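PDB 4YOD: thioredoxin-like protein from Bacteroides caccae ATCC 43185, which is of unconfirmed function but has a thioredoxin-like domain with a CxxC motif and is probably a thiol-disulfide oxidoreductase. Local coordinates for residues P53-C64 against Y95-L104; C189-K197 against N230-N238. One frame throughout, in Å; residues are numbered along the deposited sequence.

Contact 1 of 2, residues P53-C64 against Y95-L104; sequences PEITEQAWVDYC and YITDLADKYL
Trp60 drives its indole into the flank of helix 95-104, among Ile96, Leu99, Ala100 and Leu104, as a knob. CG is anti to the backbone N (chi1 178°), which carries the ring across to the other helix. CB of Leu99 lies over one face, 3.9 Å from the centroid of the five-membered ring. SG of Cys64 lies against the opposite face, away from the ring centre. Trp60 CZ3 meets Ile96 CG2 at 3.7 Å, and CD2 of Tyr103 comes to the indole edge.

The other side is polar and nearer solvent: Lys102 is exposed and Glu57 partly so. Glu57 OE2, on a second knob, accepts from Lys102 NZ (2.8 Å, a salt bridge) on the syn lone pair and from Tyr103 OH (2.6 Å) from the anti side, 20° out of the carboxylate plane. A water joins Glu57 OE1 to Tyr95 OH. Val61 CG2 sits over one face of the Tyr103 ring, 3.8 Å from its centroid.

The axes of the two segments cross at -53° and come within 10.8 Å. In this helical N-terminal region, Ile83 of helix 72-85 touches Trp60 and Ile96, while Val120 and Tyr117 of helix 114-125 pack on Ala100 and Leu104.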
loop_
_atom_site.group_PDB
_atom_site.type_symbol
_atom_site.label_atom_id
_atom_site.label_comp_id
_atom_site.label_asym_id
_atom_site.label_seq_id
_atom_site.Cartn_x
_atom_site.Cartn_y
_atom_site.Cartn_z
ATOM N N PRO A 53 -17.285 14.063 15.441
ATOM C CA PRO A 53 -16.292 13.463 14.537
ATOM C C PRO A 53 -14.975 13.078 15.232
ATOM O O PRO A 53 -14.310 12.160 14.768
ATOM C CB PRO A 53 -16.070 14.548 13.483
ATOM C CG PRO A 53 -16.350 15.806 14.176
ATOM C CD PRO A 53 -17.435 15.509 15.175
ATOM N N GLU A 54 -14.594 13.768 16.329
ATOM C CA GLU A 54 -13.351 13.459 17.058
ATOM C C GLU A 54 -13.433 12.056 17.660
ATOM O O GLU A 54 -12.484 11.284 17.520
ATOM C CB GLU A 54 -13.045 14.498 18.151
ATOM C CG GLU A 54 -12.760 15.897 17.629
ATOM C CD GLU A 54 -13.966 16.710 17.192
ATOM O OE1 GLU A 54 -15.113 16.345 17.550
ATOM O OE2 GLU A 54 -13.752 17.740 16.514
ATOM N N ILE A 55 -14.592 11.704 18.232
ATOM C CA ILE A 55 -14.854 10.381 18.808
ATOM C C ILE A 55 -14.948 9.302 17.702
ATOM O O ILE A 55 -14.298 8.251 17.804
ATOM C CB ILE A 55 -16.124 10.405 19.698
ATOM C CG1 ILE A 55 -15.841 11.245 20.985
ATOM C CG2 ILE A 55 -16.543 8.963 20.061
ATOM C CD1 ILE A 55 -17.057 11.556 21.889
ATOM N N THR A 56 -15.761 9.560 16.665
ATOM C CA THR A 56 -15.956 8.631 15.558
ATOM C C THR A 56 -14.627 8.343 14.817
ATOM O O THR A 56 -14.361 7.186 14.496
ATOM C CB THR A 56 -17.026 9.167 14.599
ATOM O OG1 THR A 56 -18.130 9.619 15.379
ATOM C CG2 THR A 56 -17.495 8.107 13.597
ATOM N N GLU A 57 -13.804 9.382 14.545
ATOM C CA GLU A 57 -12.558 9.154 13.808
ATOM C C GLU A 57 -11.567 8.318 14.655
ATOM O O GLU A 57 -10.908 7.435 14.111
ATOM C CB GLU A 57 -11.933 10.486 13.353
ATOM C CG GLU A 57 -10.647 10.355 12.545
ATOM C CD GLU A 57 -10.233 11.640 11.852
ATOM O OE1 GLU A 57 -10.986 12.637 11.922
ATOM O OE2 GLU A 57 -9.150 11.654 11.231
ATOM N N GLN A 58 -11.505 8.561 15.980
ATOM C CA GLN A 58 -10.618 7.784 16.842
ATOM C C GLN A 58 -11.075 6.316 16.897
ATOM O O GLN A 58 -10.225 5.425 16.900
ATOM C CB GLN A 58 -10.487 8.395 18.244
ATOM C CG GLN A 58 -9.398 7.748 19.120
ATOM C CD GLN A 58 -8.064 7.579 18.426
ATOM O OE1 GLN A 58 -7.542 8.492 17.773
ATOM N NE2 GLN A 58 -7.481 6.395 18.563
ATOM N N ALA A 59 -12.403 6.071 16.864
ATOM C CA ALA A 59 -12.982 4.723 16.797
ATOM C C ALA A 59 -12.544 4.027 15.492
ATOM O O ALA A 59 -12.159 2.854 15.526
ATOM C CB ALA A 59 -14.503 4.792 16.867
ATOM N N TRP A 60 -12.533 4.776 14.365
ATOM C CA TRP A 60 -12.087 4.251 13.062
ATOM C C TRP A 60 -10.582 3.891 13.108
ATOM O O TRP A 60 -10.209 2.836 12.619
ATOM C CB TRP A 60 -12.374 5.227 11.912
ATOM C CG TRP A 60 -11.882 4.715 10.580
ATOM C CD1 TRP A 60 -10.707 5.032 9.960
ATOM C CD2 TRP A 60 -12.487 3.679 9.789
ATOM N NE1 TRP A 60 -10.567 4.294 8.797
ATOM C CE2 TRP A 60 -11.647 3.456 8.671
ATOM C CE3 TRP A 60 -13.685 2.943 9.898
ATOM C CZ2 TRP A 60 -11.967 2.531 7.666
ATOM C CZ3 TRP A 60 -14.003 2.033 8.904
ATOM C CH2 TRP A 60 -13.150 1.830 7.805
ATOM N N VAL A 61 -9.741 4.769 13.688
ATOM C CA VAL A 61 -8.286 4.578 13.830
ATOM C C VAL A 61 -8.003 3.278 14.639
ATOM O O VAL A 61 -7.187 2.456 14.205
ATOM C CB VAL A 61 -7.636 5.842 14.470
ATOM C CG1 VAL A 61 -6.217 5.584 15.003
ATOM C CG2 VAL A 61 -7.635 6.993 13.491
ATOM N N ASP A 62 -8.677 3.111 15.796
ATOM C CA ASP A 62 -8.550 1.926 16.655
ATOM C C ASP A 62 -9.014 0.642 15.927
ATOM O O ASP A 62 -8.400 -0.403 16.106
ATOM C CB ASP A 62 -9.301 2.110 17.965
ATOM C CG ASP A 62 -8.627 3.117 18.888
ATOM O OD1 ASP A 62 -7.394 3.315 18.757
ATOM O OD2 ASP A 62 -9.335 3.717 19.724
ATOM N N TYR A 63 -10.039 0.740 15.070
ATOM C CA TYR A 63 -10.512 -0.379 14.251
ATOM C C TYR A 63 -9.430 -0.815 13.258
ATOM O O TYR A 63 -9.132 -2.004 13.169
ATOM C CB TYR A 63 -11.783 0.027 13.485
ATOM C CG TYR A 63 -12.396 -1.065 12.635
ATOM C CD1 TYR A 63 -12.898 -2.234 13.216
ATOM C CD2 TYR A 63 -12.591 -0.882 11.267
ATOM C CE1 TYR A 63 -13.487 -3.231 12.437
ATOM C CE2 TYR A 63 -13.265 -1.832 10.495
ATOM C CZ TYR A 63 -13.708 -3.006 11.084
ATOM O OH TYR A 63 -14.350 -3.947 10.308
ATOM N N CYS A 64 -8.815 0.142 12.532
ATOM C CA CYS A 64 -7.749 -0.194 11.573
ATOM C C CYS A 64 -6.581 -0.923 12.285
ATOM O O CYS A 64 -5.986 -1.818 11.686
ATOM C CB CYS A 64 -7.265 1.049 10.830
ATOM S SG CYS A 64 -8.539 1.844 9.810
ATOM N N TYR A 95 -18.693 9.823 4.738
ATOM C CA TYR A 95 -17.798 10.137 5.856
ATOM C C TYR A 95 -16.853 8.950 6.183
ATOM O O TYR A 95 -15.653 9.157 6.328
ATOM C CB TYR A 95 -18.621 10.561 7.093
ATOM C CG TYR A 95 -17.808 10.739 8.355
ATOM C CD1 TYR A 95 -17.141 11.933 8.617
ATOM C CD2 TYR A 95 -17.691 9.708 9.282
ATOM C CE1 TYR A 95 -16.363 12.090 9.765
ATOM C CE2 TYR A 95 -16.923 9.857 10.435
ATOM C CZ TYR A 95 -16.269 11.053 10.678
ATOM O OH TYR A 95 -15.508 11.191 11.808
ATOM N N ILE A 96 -17.396 7.726 6.330
ATOM C CA ILE A 96 -16.609 6.545 6.701
ATOM C C ILE A 96 -15.685 6.139 5.531
ATOM O O ILE A 96 -14.517 5.826 5.764
ATOM C CB ILE A 96 -17.544 5.387 7.155
ATOM C CG1 ILE A 96 -18.422 5.789 8.395
ATOM C CG2 ILE A 96 -16.746 4.065 7.388
ATOM C CD1 ILE A 96 -17.674 6.072 9.744
ATOM N N THR A 97 -16.165 6.209 4.285
ATOM C CA THR A 97 -15.289 5.854 3.158
ATOM C C THR A 97 -14.169 6.893 2.998
ATOM O O THR A 97 -13.066 6.534 2.553
ATOM C CB THR A 97 -16.057 5.639 1.841
ATOM O OG1 THR A 97 -16.853 6.782 1.517
ATOM C CG2 THR A 97 -16.902 4.377 1.865
ATOM N N ASP A 98 -14.438 8.152 3.370
ATOM C CA ASP A 98 -13.416 9.212 3.337
ATOM C C ASP A 98 -12.352 8.936 4.409
ATOM O O ASP A 98 -11.160 9.103 4.129
ATOM C CB ASP A 98 -14.031 10.597 3.513
ATOM C CG ASP A 98 -13.004 11.711 3.532
ATOM O OD1 ASP A 98 -12.424 12.002 2.454
ATOM O OD2 ASP A 98 -12.740 12.257 4.631
ATOM N N LEU A 99 -12.763 8.476 5.617
ATOM C CA LEU A 99 -11.808 8.073 6.660
ATOM C C LEU A 99 -10.934 6.898 6.187
ATOM O O LEU A 99 -9.747 6.870 6.496
ATOM C CB LEU A 99 -12.509 7.669 7.965
ATOM C CG LEU A 99 -13.153 8.784 8.815
ATOM C CD1 LEU A 99 -13.663 8.214 10.102
ATOM C CD2 LEU A 99 -12.172 9.922 9.133
ATOM N N ALA A 100 -11.534 5.918 5.458
ATOM C CA ALA A 100 -10.812 4.759 4.895
ATOM C C ALA A 100 -9.729 5.229 3.925
ATOM O O ALA A 100 -8.621 4.727 3.988
ATOM C CB ALA A 100 -11.776 3.816 4.195
ATOM N N ASP A 101 -10.014 6.246 3.098
ATOM C CA ASP A 101 -9.032 6.840 2.175
ATOM C C ASP A 101 -7.903 7.496 3.012
ATOM O O ASP A 101 -6.734 7.103 2.897
ATOM C CB ASP A 101 -9.742 7.864 1.248
ATOM C CG ASP A 101 -8.889 8.655 0.264
ATOM O OD1 ASP A 101 -7.676 8.387 0.172
ATOM O OD2 ASP A 101 -9.454 9.489 -0.468
ATOM N N LYS A 102 -8.271 8.432 3.914
ATOM C CA LYS A 102 -7.335 9.161 4.776
ATOM C C LYS A 102 -6.330 8.248 5.505
ATOM O O LYS A 102 -5.152 8.593 5.577
ATOM C CB LYS A 102 -8.112 9.997 5.819
ATOM C CG LYS A 102 -7.248 10.888 6.698
ATOM C CD LYS A 102 -8.107 11.761 7.593
ATOM C CE LYS A 102 -7.278 12.590 8.550
ATOM N NZ LYS A 102 -8.140 13.475 9.385
ATOM N N TYR A 103 -6.774 7.103 6.036
ATOM C CA TYR A 103 -5.867 6.262 6.813
ATOM C C TYR A 103 -5.292 5.061 6.060
ATOM O O TYR A 103 -4.154 4.686 6.333
ATOM C CB TYR A 103 -6.569 5.788 8.094
ATOM C CG TYR A 103 -6.728 6.932 9.068
ATOM C CD1 TYR A 103 -5.655 7.368 9.841
ATOM C CD2 TYR A 103 -7.929 7.637 9.158
ATOM C CE1 TYR A 103 -5.771 8.467 10.689
ATOM C CE2 TYR A 103 -8.065 8.724 10.026
ATOM C CZ TYR A 103 -6.974 9.146 10.769
ATOM O OH TYR A 103 -7.071 10.216 11.615
ATOM N N LEU A 104 -6.058 4.442 5.157
ATOM C CA LEU A 104 -5.591 3.226 4.494
ATOM C C LEU A 104 -5.052 3.448 3.097
ATOM O O LEU A 104 -4.354 2.557 2.606
ATOM C CB LEU A 104 -6.709 2.153 4.441
ATOM C CG LEU A 104 -7.386 1.773 5.752
ATOM C CD1 LEU A 104 -8.691 1.016 5.481
ATOM C CD2 LEU A 104 -6.442 0.993 6.667
HETATM O O HOH W 1 -13.554 13.100 11.377
#

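Contact 2 of 2, residues C189-K197 against N230-N238; sequences CTETIEGLK and NEFPKEWIN
Ile193 sets its CD1 methyl over one face of the Phe232 ring. The methyl lies 4.0 Å from the ring centroid and 16° off the normal, a CH-pi contact between side chains that cross at about a right angle. CG1 of Ile193 is anti to the carbonyl carbon (chi1 -71°), and the extended chi2 carries CD1 on to the ring. The other branch, CG2, meets Glu231 O at 3.6 Å. With an alanine at Ile193 the methyl over Phe232 is gone, and the ring is likely to lose packing on that face, with a gap opening beside Glu231 O.

Trp236 approaches one helical turn further on, its CH2 corner 3.8 Å from Leu196 CD1. Pro233 CD lies over the centre of one indole face, while CE3 of the indole points to the Phe232 edge. Pro233, Trp236 and Phe232 pack on one another as well as on the helix. Pro233 O accepts from Trp236 N in a type I turn and, from the opposite face of its plane, from Asn238 ND2 at 3.2 Å.

At the rim, Lys197 bends at chi3 and lays CE 3.8 Å from Pro233 CG. Glu231 crosses Thr190 at about a right angle, with Glu231 OE1 3.4 Å from both Thr190 OG1 and CG2. Thr190 OG1 hydrogen-bonds back to Cys186 O, just before the helix starts.

Helix 187-197, with the thioredoxin-type CxxC pattern at its start, packs here against the loop entering strand 237-240. Phe180 of strand 176-181 touches Ile193 and Trp236. No hydrogen bond joins the segments, so the contact rests mainly on apolar packing, with a polar rim.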
loop_
_atom_site.group_PDB
_atom_site.type_symbol
_atom_site.label_atom_id
_atom_site.label_comp_id
_atom_site.label_asym_id
_atom_site.label_seq_id
_atom_site.Cartn_x
_atom_site.Cartn_y
_atom_site.Cartn_z
ATOM N N CYS A 189 13.858 10.695 -1.420
ATOM C CA CYS A 189 14.559 9.764 -2.315
ATOM C C CYS A 189 16.010 9.580 -1.834
ATOM O O CYS A 189 16.505 8.457 -1.853
ATOM C CB CYS A 189 14.505 10.230 -3.770
ATOM S SG CYS A 189 12.993 9.752 -4.659
ATOM N N THR A 190 16.672 10.671 -1.378
ATOM C CA THR A 190 18.050 10.634 -0.853
ATOM C C THR A 190 18.088 9.808 0.444
ATOM O O THR A 190 19.009 9.019 0.637
ATOM C CB THR A 190 18.612 12.061 -0.618
ATOM O OG1 THR A 190 18.321 12.895 -1.737
ATOM C CG2 THR A 190 20.109 12.060 -0.373
ATOM N N GLU A 191 17.076 10.002 1.318
ATOM C CA GLU A 191 16.890 9.303 2.593
ATOM C C GLU A 191 16.751 7.777 2.347
ATOM O O GLU A 191 17.368 6.976 3.056
ATOM C CB GLU A 191 15.637 9.867 3.283
ATOM C CG GLU A 191 15.536 9.604 4.772
ATOM C CD GLU A 191 14.419 10.388 5.434
ATOM O OE1 GLU A 191 13.237 10.016 5.249
ATOM O OE2 GLU A 191 14.726 11.391 6.120
ATOM N N THR A 192 15.983 7.398 1.305
ATOM C CA THR A 192 15.758 6.012 0.898
ATOM C C THR A 192 17.058 5.392 0.334
ATOM O O THR A 192 17.350 4.247 0.677
ATOM C CB THR A 192 14.575 5.928 -0.082
ATOM O OG1 THR A 192 13.399 6.313 0.627
ATOM C CG2 THR A 192 14.367 4.528 -0.646
ATOM N N ILE A 193 17.830 6.130 -0.500
ATOM C CA ILE A 193 19.121 5.651 -1.029
ATOM C C ILE A 193 20.050 5.293 0.157
ATOM O O ILE A 193 20.626 4.202 0.166
ATOM C CB ILE A 193 19.800 6.658 -2.017
ATOM C CG1 ILE A 193 19.034 6.741 -3.363
ATOM C CG2 ILE A 193 21.269 6.286 -2.275
ATOM C CD1 ILE A 193 19.230 8.034 -4.162
ATOM N N GLU A 194 20.134 6.193 1.166
ATOM C CA GLU A 194 20.956 6.038 2.371
ATOM C C GLU A 194 20.498 4.842 3.217
ATOM O O GLU A 194 21.339 4.075 3.687
ATOM C CB GLU A 194 20.942 7.334 3.201
ATOM C CG GLU A 194 22.290 7.711 3.801
ATOM C CD GLU A 194 23.491 7.684 2.868
ATOM O OE1 GLU A 194 23.443 8.339 1.802
ATOM O OE2 GLU A 194 24.485 7.005 3.213
ATOM N N GLY A 195 19.186 4.674 3.354
ATOM C CA GLY A 195 18.586 3.560 4.084
ATOM C C GLY A 195 18.885 2.206 3.458
ATOM O O GLY A 195 19.147 1.240 4.177
ATOM N N LEU A 196 18.884 2.133 2.112
ATOM C CA LEU A 196 19.226 0.921 1.373
ATOM C C LEU A 196 20.728 0.620 1.463
ATOM O O LEU A 196 21.099 -0.546 1.622
ATOM C CB LEU A 196 18.775 1.009 -0.099
ATOM C CG LEU A 196 17.256 0.913 -0.323
ATOM C CD1 LEU A 196 16.898 1.275 -1.739
ATOM C CD2 LEU A 196 16.712 -0.468 0.050
ATOM N N LYS A 197 21.587 1.663 1.389
ATOM C CA LYS A 197 23.046 1.538 1.493
ATOM C C LYS A 197 23.485 1.089 2.899
ATOM O O LYS A 197 24.475 0.367 3.023
ATOM C CB LYS A 197 23.727 2.878 1.167
ATOM C CG LYS A 197 23.815 3.228 -0.310
ATOM C CD LYS A 197 24.131 4.713 -0.464
ATOM C CE LYS A 197 25.347 4.999 -1.306
ATOM N NZ LYS A 197 25.547 6.462 -1.494
ATOM N N ASN A 230 24.977 10.274 -9.820
ATOM C CA ASN A 230 26.152 9.990 -8.981
ATOM C C ASN A 230 25.746 9.516 -7.563
ATOM O O ASN A 230 26.517 8.798 -6.923
ATOM C CB ASN A 230 27.077 11.220 -8.891
ATOM C CG ASN A 230 26.444 12.427 -8.235
ATOM O OD1 ASN A 230 25.652 13.153 -8.843
ATOM N ND2 ASN A 230 26.765 12.653 -6.970
ATOM N N GLU A 231 24.539 9.911 -7.091
ATOM C CA GLU A 231 23.982 9.538 -5.783
ATOM C C GLU A 231 23.668 8.030 -5.680
ATOM O O GLU A 231 23.773 7.459 -4.591
ATOM C CB GLU A 231 22.709 10.345 -5.485
ATOM C CG GLU A 231 22.988 11.718 -4.891
ATOM C CD GLU A 231 21.786 12.447 -4.313
ATOM O OE1 GLU A 231 20.912 11.784 -3.707
ATOM O OE2 GLU A 231 21.744 13.694 -4.428
ATOM N N PHE A 232 23.272 7.400 -6.801
ATOM C CA PHE A 232 22.950 5.971 -6.852
ATOM C C PHE A 232 24.216 5.127 -6.915
ATOM O O PHE A 232 25.086 5.432 -7.732
ATOM C CB PHE A 232 22.066 5.644 -8.071
ATOM C CG PHE A 232 20.672 6.214 -8.006
ATOM C CD1 PHE A 232 19.637 5.495 -7.419
ATOM C CD2 PHE A 232 20.395 7.476 -8.517
ATOM C CE1 PHE A 232 18.350 6.030 -7.345
ATOM C CE2 PHE A 232 19.102 8.004 -8.453
ATOM C CZ PHE A 232 18.091 7.280 -7.863
ATOM N N PRO A 233 24.332 4.038 -6.115
ATOM C CA PRO A 233 25.534 3.186 -6.205
ATOM C C PRO A 233 25.669 2.544 -7.586
ATOM O O PRO A 233 24.659 2.231 -8.215
ATOM C CB PRO A 233 25.290 2.119 -5.129
ATOM C CG PRO A 233 24.299 2.733 -4.198
ATOM C CD PRO A 233 23.407 3.540 -5.082
ATOM N N LYS A 234 26.916 2.370 -8.063
ATOM C CA LYS A 234 27.225 1.770 -9.369
ATOM C C LYS A 234 26.801 0.298 -9.426
ATOM O O LYS A 234 26.595 -0.240 -10.514
ATOM C CB LYS A 234 28.730 1.897 -9.681
ATOM C CG LYS A 234 29.129 3.286 -10.155
ATOM C CD LYS A 234 30.585 3.338 -10.584
ATOM C CE LYS A 234 30.993 4.723 -11.021
ATOM N NZ LYS A 234 32.448 4.801 -11.330
ATOM N N GLU A 235 26.664 -0.336 -8.248
ATOM C CA GLU A 235 26.260 -1.733 -8.056
ATOM C C GLU A 235 24.780 -1.949 -8.410
ATOM O O GLU A 235 24.362 -3.089 -8.611
ATOM C CB GLU A 235 26.546 -2.182 -6.609
ATOM C CG GLU A 235 28.033 -2.205 -6.253
ATOM C CD GLU A 235 28.728 -0.877 -5.989
ATOM O OE1 GLU A 235 28.052 0.086 -5.557
ATOM O OE2 GLU A 235 29.963 -0.805 -6.199
ATOM N N TRP A 236 23.991 -0.864 -8.506
ATOM C CA TRP A 236 22.582 -0.961 -8.895
ATOM C C TRP A 236 22.435 -0.704 -10.377
ATOM O O TRP A 236 23.317 -0.098 -10.990
ATOM C CB TRP A 236 21.695 0.046 -8.133
ATOM C CG TRP A 236 21.720 0.012 -6.631
ATOM C CD1 TRP A 236 22.430 -0.832 -5.825
ATOM C CD2 TRP A 236 21.053 0.928 -5.763
ATOM N NE1 TRP A 236 22.220 -0.515 -4.508
ATOM C CE2 TRP A 236 21.377 0.561 -4.437
ATOM C CE3 TRP A 236 20.165 2.000 -5.974
ATOM C CZ2 TRP A 236 20.882 1.251 -3.327
ATOM C CZ3 TRP A 236 19.658 2.672 -4.875
ATOM C CH2 TRP A 236 20.019 2.300 -3.570
ATOM N N ILE A 237 21.309 -1.146 -10.949
ATOM C CA ILE A 237 20.952 -0.876 -12.334
ATOM C C ILE A 237 20.089 0.381 -12.254
ATOM O O ILE A 237 19.036 0.355 -11.628
ATOM C CB ILE A 237 20.274 -2.100 -13.009
ATOM C CG1 ILE A 237 21.200 -3.341 -12.908
ATOM C CG2 ILE A 237 19.877 -1.791 -14.466
ATOM C CD1 ILE A 237 20.629 -4.631 -13.408
ATOM N N ASN A 238 20.593 1.504 -12.782
ATOM C CA ASN A 238 19.910 2.795 -12.684
ATOM C C ASN A 238 19.400 3.254 -14.039
ATOM O O ASN A 238 20.193 3.639 -14.909
ATOM C CB ASN A 238 20.858 3.827 -12.062
ATOM C CG ASN A 238 21.368 3.392 -10.707
ATOM O OD1 ASN A 238 20.593 3.123 -9.785
ATOM N ND2 ASN A 238 22.681 3.248 -10.571
#

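The two contacts lie on opposite sides of the chain's centre, about 36 Å between their centres, and share no element. Contact 1 joins two helices of the N-terminal helical region. Contact 2 joins the helix that carries the CxxC pattern at its start to the loop entering edge strand 237-240 of the thioredoxin-like sheet. Both are partly buried, with an aromatic core and a more exposed rim. Contact 1 buries more surface, 602 against 371 Å². Their chemistry differs at the rim. In contact 1 a carboxylate binds an ammonium group and a phenol across the helices. In contact 2 the polar bonds stay within each segment or go to neighbours.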